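Local structure of putative ABC transporter (Thermobispora bispora, 4PE6) at residues V109-S114 with P119-L124; L268-D273 with R278-Q283. The protein probably binds a carbohydrate-like solute for an ABC transporter, and here holds a trihydroxybutanoic acid. All coordinates share one frame; numbering follows the deposited sequence.

Contact 1: V109-S114 with P119-L124; sequences VVVFDS and PCAYIL. With LTH ((2R,3S)-2,3,4-trihydroxybutanoic acid), chain C.
Two neighbouring parallel strands lie side by side in the sheet, Val109 to Phe112 alongside Tyr122 to Leu124, and the first, 108-112, leads into the ligand pocket at Asp113. Tyr122 N gives a nearly straight bond to Val109 O (2.9 Å), and Leu124 N gives another to Val111 O. Tyr122 O receives Val111 N at 2.8 Å, and Leu124 O receives Asp113 N, both more bent at the hydrogen. On one face, Val111 CG2 meets Ala121 CB at 3.8 Å, and CD1 of Ile123 comes up to Val111 CB. On the other face, Val110 CG1 lies near Leu124 CB, and helix 263-275 packs over Val110, Phe112, Tyr122 and Leu124. Val109 O sits at the edge of the Tyr122 ring, in its plane. A water joins Val109 N to Cys120 O, and Cys120 is in a disulfide with Cys103. Beyond the strand end, the Asp113 carboxylate spans two ligand hydroxyls. Asp113 OD1 accepts from LTH O4 at 2.5 Å and Asp113 OD2 from LTH O2 at 2.6 Å. CG lies anti to the backbone N (chi1 -174°), which sends the carboxylate out to the ligand. Gln263 NE2 also bonds OD1 and Asn88 ND2 bonds OD2, which helps fix the carboxylate's rotation. An alanine here would remove both acceptors and is likely to leave the two ligand hydroxyls without these partners. A pocket residue just past a parallel strand's carboxyl end is typical of periplasmic binding proteins.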
ATOM      1  N   VAL A 109      18.979   6.541   4.198  1.00 20.28           N
ATOM      2  CA  VAL A 109      17.654   6.804   3.651  1.00 19.69           C
ATOM      3  C   VAL A 109      17.074   5.538   3.065  1.00 18.96           C
ATOM      4  O   VAL A 109      17.664   4.935   2.178  1.00 18.97           O
ATOM      5  CB  VAL A 109      17.706   7.929   2.588  1.00 20.08           C
ATOM      6  CG1 VAL A 109      16.354   8.093   1.918  1.00 19.93           C
ATOM      7  CG2 VAL A 109      18.162   9.230   3.228  1.00 20.53           C
ATOM      8  N   VAL A 110      15.931   5.118   3.607  1.00 18.47           N
ATOM      9  CA  VAL A 110      15.159   4.029   3.057  1.00 17.74           C
ATOM     10  C   VAL A 110      13.863   4.577   2.503  1.00 17.14           C
ATOM     11  O   VAL A 110      13.004   5.097   3.248  1.00 16.66           O
ATOM     12  CB  VAL A 110      14.847   2.954   4.120  1.00 18.02           C
ATOM     13  CG1 VAL A 110      14.093   1.801   3.498  1.00 18.03           C
ATOM     14  CG2 VAL A 110      16.131   2.470   4.783  1.00 18.52           C
ATOM     15  N   VAL A 111      13.739   4.507   1.183  1.00 16.72           N
ATOM     16  CA  VAL A 111      12.486   4.785   0.523  1.00 16.28           C
ATOM     17  C   VAL A 111      11.675   3.496   0.551  1.00 15.99           C
ATOM     18  O   VAL A 111      12.174   2.438   0.155  1.00 16.17           O
ATOM     19  CB  VAL A 111      12.732   5.224  -0.921  1.00 16.43           C
ATOM     20  CG1 VAL A 111      11.431   5.243  -1.722  1.00 16.38           C
ATOM     21  CG2 VAL A 111      13.439   6.578  -0.945  1.00 16.68           C
ATOM     22  N   PHE A 112      10.439   3.560   1.023  1.00 15.45           N
ATOM     23  CA  PHE A 112       9.617   2.364   1.084  1.00 15.27           C
ATOM     24  C   PHE A 112       8.251   2.565   0.462  1.00 15.22           C
ATOM     25  O   PHE A 112       7.806   3.694   0.272  1.00 15.15           O
ATOM     26  CB  PHE A 112       9.511   1.774   2.504  1.00 15.24           C
ATOM     27  CG  PHE A 112       8.668   2.585   3.432  1.00 15.05           C
ATOM     28  CD1 PHE A 112       9.202   3.688   4.060  1.00 14.99           C
ATOM     29  CD2 PHE A 112       7.339   2.270   3.640  1.00 15.04           C
ATOM     30  CE1 PHE A 112       8.432   4.450   4.940  1.00 15.12           C
ATOM     31  CE2 PHE A 112       6.566   3.026   4.487  1.00 15.14           C
ATOM     32  CZ  PHE A 112       7.105   4.115   5.130  1.00 15.21           C
ATOM     33  N   ASP A 113       7.611   1.452   0.127  1.00 15.36           N
ATOM     34  CA  ASP A 113       6.323   1.432  -0.553  1.00 15.56           C
ATOM     35  C   ASP A 113       6.345   2.290  -1.806  1.00 15.95           C
ATOM     36  O   ASP A 113       5.362   2.969  -2.135  1.00 15.89           O
ATOM     37  CB  ASP A 113       5.218   1.905   0.408  1.00 15.38           C
ATOM     38  CG  ASP A 113       3.827   1.766  -0.183  1.00 15.42           C
ATOM     39  OD1 ASP A 113       3.547   0.706  -0.761  1.00 15.44           O
ATOM     40  OD2 ASP A 113       3.012   2.724  -0.059  1.00 15.28           O
ATOM     41  N   SER A 114       7.484   2.248  -2.498  1.00 16.76           N
ATOM     42  CA  SER A 114       7.710   2.970  -3.738  1.00 17.46           C
ATOM     43  C   SER A 114       9.086   2.588  -4.272  1.00 18.35           C
ATOM     44  O   SER A 114       9.956   2.144  -3.512  1.00 18.52           O
ATOM     45  CB  SER A 114       7.680   4.476  -3.543  1.00 17.57           C
ATOM     46  OG  SER A 114       6.341   4.972  -3.562  1.00 18.30           O
ATOM     47  N   PRO A 119      19.529   7.668  -6.139  1.00 27.33           N
ATOM     48  CA  PRO A 119      20.684   6.766  -6.087  1.00 27.66           C
ATOM     49  C   PRO A 119      21.253   6.484  -4.711  1.00 26.69           C
ATOM     50  O   PRO A 119      21.749   5.398  -4.478  1.00 26.81           O
ATOM     51  CB  PRO A 119      21.744   7.493  -6.946  1.00 28.99           C
ATOM     52  CG  PRO A 119      20.966   8.346  -7.877  1.00 29.33           C
ATOM     53  CD  PRO A 119      19.726   8.755  -7.123  1.00 28.32           C
ATOM     54  N   CYS A 120      21.189   7.455  -3.813  1.00 26.23           N
ATOM     55  CA  CYS A 120      21.749   7.294  -2.479  1.00 25.82           C
ATOM     56  C   CYS A 120      20.820   6.515  -1.533  1.00 23.98           C
ATOM     57  O   CYS A 120      21.249   6.068  -0.493  1.00 23.66           O
ATOM     58  CB  CYS A 120      22.088   8.659  -1.889  1.00 26.75           C
ATOM     59  SG  CYS A 120      20.704   9.585  -1.186  1.00 27.29           S
ATOM     60  N   ALA A 121      19.556   6.359  -1.905  1.00 22.85           N
ATOM     61  CA  ALA A 121      18.567   5.701  -1.050  1.00 21.81           C
ATOM     62  C   ALA A 121      18.503   4.216  -1.318  1.00 21.56           C
ATOM     63  O   ALA A 121      18.827   3.747  -2.424  1.00 22.72           O
ATOM     64  CB  ALA A 121      17.195   6.315  -1.275  1.00 21.48           C
ATOM     65  N   TYR A 122      18.068   3.478  -0.310  1.00 20.40           N
ATOM     66  CA  TYR A 122      17.700   2.083  -0.446  1.00 19.79           C
ATOM     67  C   TYR A 122      16.189   1.967  -0.655  1.00 19.23           C
ATOM     68  O   TYR A 122      15.397   2.602   0.057  1.00 18.83           O
ATOM     69  CB  TYR A 122      18.120   1.313   0.814  1.00 19.70           C
ATOM     70  CG  TYR A 122      19.630   1.231   0.979  1.00 20.09           C
ATOM     71  CD1 TYR A 122      20.353   2.286   1.513  1.00 20.03           C
ATOM     72  CD2 TYR A 122      20.344   0.091   0.552  1.00 20.72           C
ATOM     73  CE1 TYR A 122      21.733   2.229   1.642  1.00 20.52           C
ATOM     74  CE2 TYR A 122      21.716   0.017   0.696  1.00 21.15           C
ATOM     75  CZ  TYR A 122      22.401   1.078   1.242  1.00 21.23           C
ATOM     76  OH  TYR A 122      23.773   0.990   1.364  1.00 22.30           O
ATOM     77  N   ILE A 123      15.795   1.169  -1.641  1.00 18.95           N
ATOM     78  CA  ILE A 123      14.388   0.959  -1.970  1.00 18.45           C
ATOM     79  C   ILE A 123      13.853  -0.378  -1.390  1.00 18.18           C
ATOM     80  O   ILE A 123      14.414  -1.466  -1.638  1.00 18.50           O
ATOM     81  CB  ILE A 123      14.166   0.977  -3.493  1.00 18.89           C
ATOM     82  CG1 ILE A 123      14.136   2.411  -4.065  1.00 19.00           C
ATOM     83  CG2 ILE A 123      12.811   0.352  -3.833  1.00 18.67           C
ATOM     84  CD1 ILE A 123      15.255   3.340  -3.647  1.00 19.36           C
ATOM     85  N   LEU A 124      12.739  -0.292  -0.666  1.00 17.32           N
ATOM     86  CA  LEU A 124      12.051  -1.465  -0.154  1.00 17.35           C
ATOM     87  C   LEU A 124      10.594  -1.334  -0.546  1.00 17.03           C
ATOM     88  O   LEU A 124       9.895  -0.461  -0.054  1.00 16.82           O
ATOM     89  CB  LEU A 124      12.187  -1.570   1.361  1.00 17.29           C
ATOM     90  CG  LEU A 124      11.734  -2.915   1.951  1.00 17.65           C
ATOM     91  CD1 LEU A 124      12.466  -3.152   3.259  1.00 17.92           C
ATOM     92  CD2 LEU A 124      10.208  -3.013   2.161  1.00 17.54           C
TER
HETATM   93  O1  LTH C 401      -2.859   2.096  -0.458  1.00 23.17           O
HETATM   94  C1  LTH C 401      -1.856   2.889  -0.323  1.00 19.98           C
HETATM   95  O   LTH C 401      -1.882   4.025   0.197  1.00 18.42           O
HETATM   96  C2  LTH C 401      -0.458   2.376  -0.749  1.00 17.06           C
HETATM   97  O2  LTH C 401       0.548   3.407  -0.582  1.00 16.65           O
HETATM   98  C3  LTH C 401      -0.432   1.948  -2.201  1.00 17.81           C
HETATM   99  O3  LTH C 401      -0.800   3.044  -3.036  1.00 17.79           O
HETATM  100  C4  LTH C 401       1.002   1.516  -2.567  1.00 17.90           C
HETATM  101  O4  LTH C 401       1.281   0.335  -1.769  1.00 16.32           O
HETATM  102  O   HOH W   1      21.175   5.880   2.263  1.00 21.05           O

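Contact 2: L268-D273 with R278-Q283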
ATOM      1  N   LEU A 268      12.134  -0.035   8.928  1.00 17.67           N
ATOM      2  CA  LEU A 268      12.783   0.202  10.221  1.00 18.47           C
ATOM      3  C   LEU A 268      13.943  -0.774  10.425  1.00 19.08           C
ATOM      4  O   LEU A 268      15.034  -0.375  10.826  1.00 19.53           O
ATOM      5  CB  LEU A 268      11.764   0.028  11.355  1.00 18.86           C
ATOM      6  CG  LEU A 268      12.253   0.075  12.797  1.00 19.43           C
ATOM      7  CD1 LEU A 268      12.945   1.383  13.112  1.00 19.35           C
ATOM      8  CD2 LEU A 268      11.114  -0.185  13.766  1.00 20.11           C
ATOM      9  N   TRP A 269      13.696  -2.060  10.187  1.00 19.81           N
ATOM     10  CA  TRP A 269      14.742  -3.075  10.364  1.00 20.34           C
ATOM     11  C   TRP A 269      15.870  -2.876   9.368  1.00 19.95           C
ATOM     12  O   TRP A 269      17.035  -2.981   9.728  1.00 20.23           O
ATOM     13  CB  TRP A 269      14.191  -4.489  10.274  1.00 21.23           C
ATOM     14  CG  TRP A 269      13.159  -4.785  11.351  1.00 22.33           C
ATOM     15  CD1 TRP A 269      11.916  -5.277  11.160  1.00 22.92           C
ATOM     16  CD2 TRP A 269      13.300  -4.586  12.761  1.00 23.61           C
ATOM     17  NE1 TRP A 269      11.256  -5.409  12.364  1.00 23.70           N
ATOM     18  CE2 TRP A 269      12.077  -4.975  13.362  1.00 24.39           C
ATOM     19  CE3 TRP A 269      14.335  -4.115  13.578  1.00 24.41           C
ATOM     20  CZ2 TRP A 269      11.864  -4.919  14.743  1.00 25.60           C
ATOM     21  CZ3 TRP A 269      14.135  -4.083  14.962  1.00 25.83           C
ATOM     22  CH2 TRP A 269      12.892  -4.462  15.525  1.00 26.15           C
ATOM     23  N   ALA A 270      15.531  -2.562   8.128  1.00 19.39           N
ATOM     24  CA  ALA A 270      16.554  -2.188   7.150  1.00 19.16           C
ATOM     25  C   ALA A 270      17.432  -1.031   7.642  1.00 18.78           C
ATOM     26  O   ALA A 270      18.658  -1.086   7.577  1.00 18.43           O
ATOM     27  CB  ALA A 270      15.906  -1.836   5.819  1.00 19.08           C
ATOM     28  N   ALA A 271      16.803   0.027   8.140  1.00 18.65           N
ATOM     29  CA  ALA A 271      17.550   1.178   8.635  1.00 18.58           C
ATOM     30  C   ALA A 271      18.513   0.796   9.756  1.00 18.82           C
ATOM     31  O   ALA A 271      19.661   1.247   9.760  1.00 18.60           O
ATOM     32  CB  ALA A 271      16.604   2.288   9.081  1.00 18.61           C
ATOM     33  N   LEU A 272      18.050  -0.019  10.704  1.00 19.09           N
ATOM     34  CA  LEU A 272      18.879  -0.399  11.820  1.00 19.86           C
ATOM     35  C   LEU A 272      20.066  -1.250  11.350  1.00 19.96           C
ATOM     36  O   LEU A 272      21.160  -1.096  11.862  1.00 20.40           O
ATOM     37  CB  LEU A 272      18.092  -1.168  12.871  1.00 20.40           C
ATOM     38  CG  LEU A 272      16.992  -0.384  13.577  1.00 20.96           C
ATOM     39  CD1 LEU A 272      16.392  -1.259  14.671  1.00 21.82           C
ATOM     40  CD2 LEU A 272      17.487   0.918  14.160  1.00 21.24           C
ATOM     41  N   ASP A 273      19.854  -2.093  10.354  1.00 19.94           N
ATOM     42  CA  ASP A 273      20.962  -2.902   9.815  1.00 20.29           C
ATOM     43  C   ASP A 273      21.966  -2.009   9.086  1.00 19.72           C
ATOM     44  O   ASP A 273      23.194  -2.180   9.214  1.00 19.57           O
ATOM     45  CB  ASP A 273      20.440  -4.040   8.932  1.00 21.03           C
ATOM     46  CG  ASP A 273      20.052  -5.293   9.759  1.00 22.20           C
ATOM     47  OD1 ASP A 273      20.251  -5.278  10.992  1.00 23.42           O
ATOM     48  OD2 ASP A 273      19.568  -6.292   9.194  1.00 22.75           O
ATOM     49  N   ARG A 278      25.832  -2.926   7.958  1.00 22.95           N
ATOM     50  CA  ARG A 278      25.476  -4.077   7.145  1.00 24.04           C
ATOM     51  C   ARG A 278      25.104  -3.638   5.749  1.00 24.25           C
ATOM     52  O   ARG A 278      24.603  -2.545   5.542  1.00 23.58           O
ATOM     53  CB  ARG A 278      24.316  -4.855   7.747  1.00 24.22           C
ATOM     54  CG  ARG A 278      24.623  -5.501   9.080  1.00 24.60           C
ATOM     55  CD  ARG A 278      23.418  -6.292   9.544  1.00 25.38           C
ATOM     56  NE  ARG A 278      23.697  -6.921  10.824  1.00 26.32           N
ATOM     57  CZ  ARG A 278      23.804  -8.226  11.048  1.00 27.50           C
ATOM     58  NH1 ARG A 278      23.617  -9.125  10.093  1.00 28.13           N
ATOM     59  NH2 ARG A 278      24.087  -8.626  12.275  1.00 28.85           N
ATOM     60  N   ASP A 279      25.337  -4.528   4.800  1.00 25.32           N
ATOM     61  CA  ASP A 279      25.075  -4.248   3.405  1.00 25.87           C
ATOM     62  C   ASP A 279      23.707  -4.766   3.079  1.00 25.41           C
ATOM     63  O   ASP A 279      23.361  -5.870   3.471  1.00 26.33           O
ATOM     64  CB  ASP A 279      26.111  -4.930   2.510  1.00 27.96           C
ATOM     65  CG  ASP A 279      27.462  -4.267   2.592  1.00 29.16           C
ATOM     66  OD1 ASP A 279      27.517  -3.121   3.079  1.00 30.57           O
ATOM     67  OD2 ASP A 279      28.459  -4.877   2.182  1.00 31.49           O
ATOM     68  N   LEU A 280      22.933  -3.955   2.377  1.00 23.95           N
ATOM     69  CA  LEU A 280      21.647  -4.375   1.858  1.00 23.46           C
ATOM     70  C   LEU A 280      21.657  -4.129   0.356  1.00 23.24           C
ATOM     71  O   LEU A 280      22.333  -3.232  -0.108  1.00 23.25           O
ATOM     72  CB  LEU A 280      20.516  -3.550   2.501  1.00 22.36           C
ATOM     73  CG  LEU A 280      20.244  -3.715   3.999  1.00 22.09           C
ATOM     74  CD1 LEU A 280      19.102  -2.777   4.409  1.00 21.53           C
ATOM     75  CD2 LEU A 280      19.922  -5.167   4.367  1.00 22.69           C
ATOM     76  N   PRO A 281      20.881  -4.908  -0.408  1.00 23.37           N
ATOM     77  CA  PRO A 281      20.639  -4.538  -1.792  1.00 23.56           C
ATOM     78  C   PRO A 281      19.960  -3.174  -1.905  1.00 22.95           C
ATOM     79  O   PRO A 281      19.084  -2.850  -1.094  1.00 21.99           O
ATOM     80  CB  PRO A 281      19.692  -5.640  -2.309  1.00 24.06           C
ATOM     81  CG  PRO A 281      19.739  -6.730  -1.303  1.00 24.39           C
ATOM     82  CD  PRO A 281      20.107  -6.088   0.003  1.00 23.62           C
ATOM     83  N   LYS A 282      20.349  -2.391  -2.908  1.00 23.51           N
ATOM     84  CA  LYS A 282      19.753  -1.079  -3.133  1.00 23.88           C
ATOM     85  C   LYS A 282      18.266  -1.181  -3.457  1.00 23.49           C
ATOM     86  O   LYS A 282      17.527  -0.205  -3.284  1.00 22.75           O
ATOM     87  CB  LYS A 282      20.446  -0.330  -4.292  1.00 25.35           C
ATOM     88  CG  LYS A 282      21.921  -0.002  -4.082  1.00 26.86           C
ATOM     89  CD  LYS A 282      22.179   1.014  -2.969  1.00 27.70           C
ATOM     90  CE  LYS A 282      21.869   2.438  -3.420  1.00 28.61           C
ATOM     91  NZ  LYS A 282      22.321   3.447  -2.422  1.00 29.21           N
ATOM     92  N   GLN A 283      17.855  -2.330  -3.990  1.00 23.79           N
ATOM     93  CA  GLN A 283      16.452  -2.567  -4.333  1.00 24.12           C
ATOM     94  C   GLN A 283      16.007  -3.880  -3.711  1.00 23.38           C
ATOM     95  O   GLN A 283      16.652  -4.904  -3.888  1.00 22.55           O
ATOM     96  CB  GLN A 283      16.257  -2.576  -5.851  1.00 25.69           C
ATOM     97  CG  GLN A 283      14.783  -2.538  -6.268  1.00 26.86           C
ATOM     98  CD  GLN A 283      14.069  -3.868  -6.076  1.00 28.04           C
ATOM     99  OE1 GLN A 283      14.661  -4.931  -6.253  1.00 29.88           O
ATOM    100  NE2 GLN A 283      12.791  -3.812  -5.695  1.00 28.32           N
TER
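The chain leaves helix 263-275 and turns back beside it, and Arg278 N bonds to Asp273 O at 3.0 Å. The side chain of Arg278 crosses that of Asp273 at an oblique angle. Arg278 CB lies 3.3 Å from Asp273 O. Arg278 CD packs against the carboxylate carbon, Asp273 CG, at 3.5 Å. From CG to NE the chain is extended, and this carries the guanidinium past the carboxylate. The two flat groups are 24° apart in plane. Asp273 OD1 is 3.8 Å from Arg278 NE, a long pairing of charges, with the oxygen off the guanidinium plane and not in the line of its N-H bonds. The stronger partners lie elsewhere: Asp273 OD1 pairs with Arg319 and Arg315, and Arg278 NE with Glu276. The carboxylate therefore probably offsets the positive charge gathered around it. Residues 278-282 belong to the link from helix 263-275 to strand 283-290 of the mixed sheet, a helix-to-strand connection in the periplasmic binding protein fold. Further along it, Leu280 turns toward the helix. Its CG lies anti to the carbonyl carbon (chi1 -66°), and Leu280 CD1 reaches Ala270 CB at 3.6 Å and Ala270 O at the same distance. Phe318 of helix 315-327 also touches Ala270 and Asp273, bringing that helix against the same part of helix 263-275.

In the fold
Contact 1 is almost wholly buried in the sheet, while contact 2 is partly buried, with Arg278 exposed. Helix 263-275 serves both: it supplies one segment of contact 2 and packs on one face of the strands in contact 1. Backbone bonds and aliphatic side chains hold contact 1, which ends at the ligand. Contact 2 relies on one backbone bond, one apolar touch and a long charge pairing. Their centres are about 10 Å apart. They meet at Lys282, whose O probably accepts a hydrogen bond from Ile123 N. Its amine bonds Pro119 O and makes a cation-pi contact with Tyr122. Segment 278-283 leads into strand 283-290, which lies next to strand 122-126.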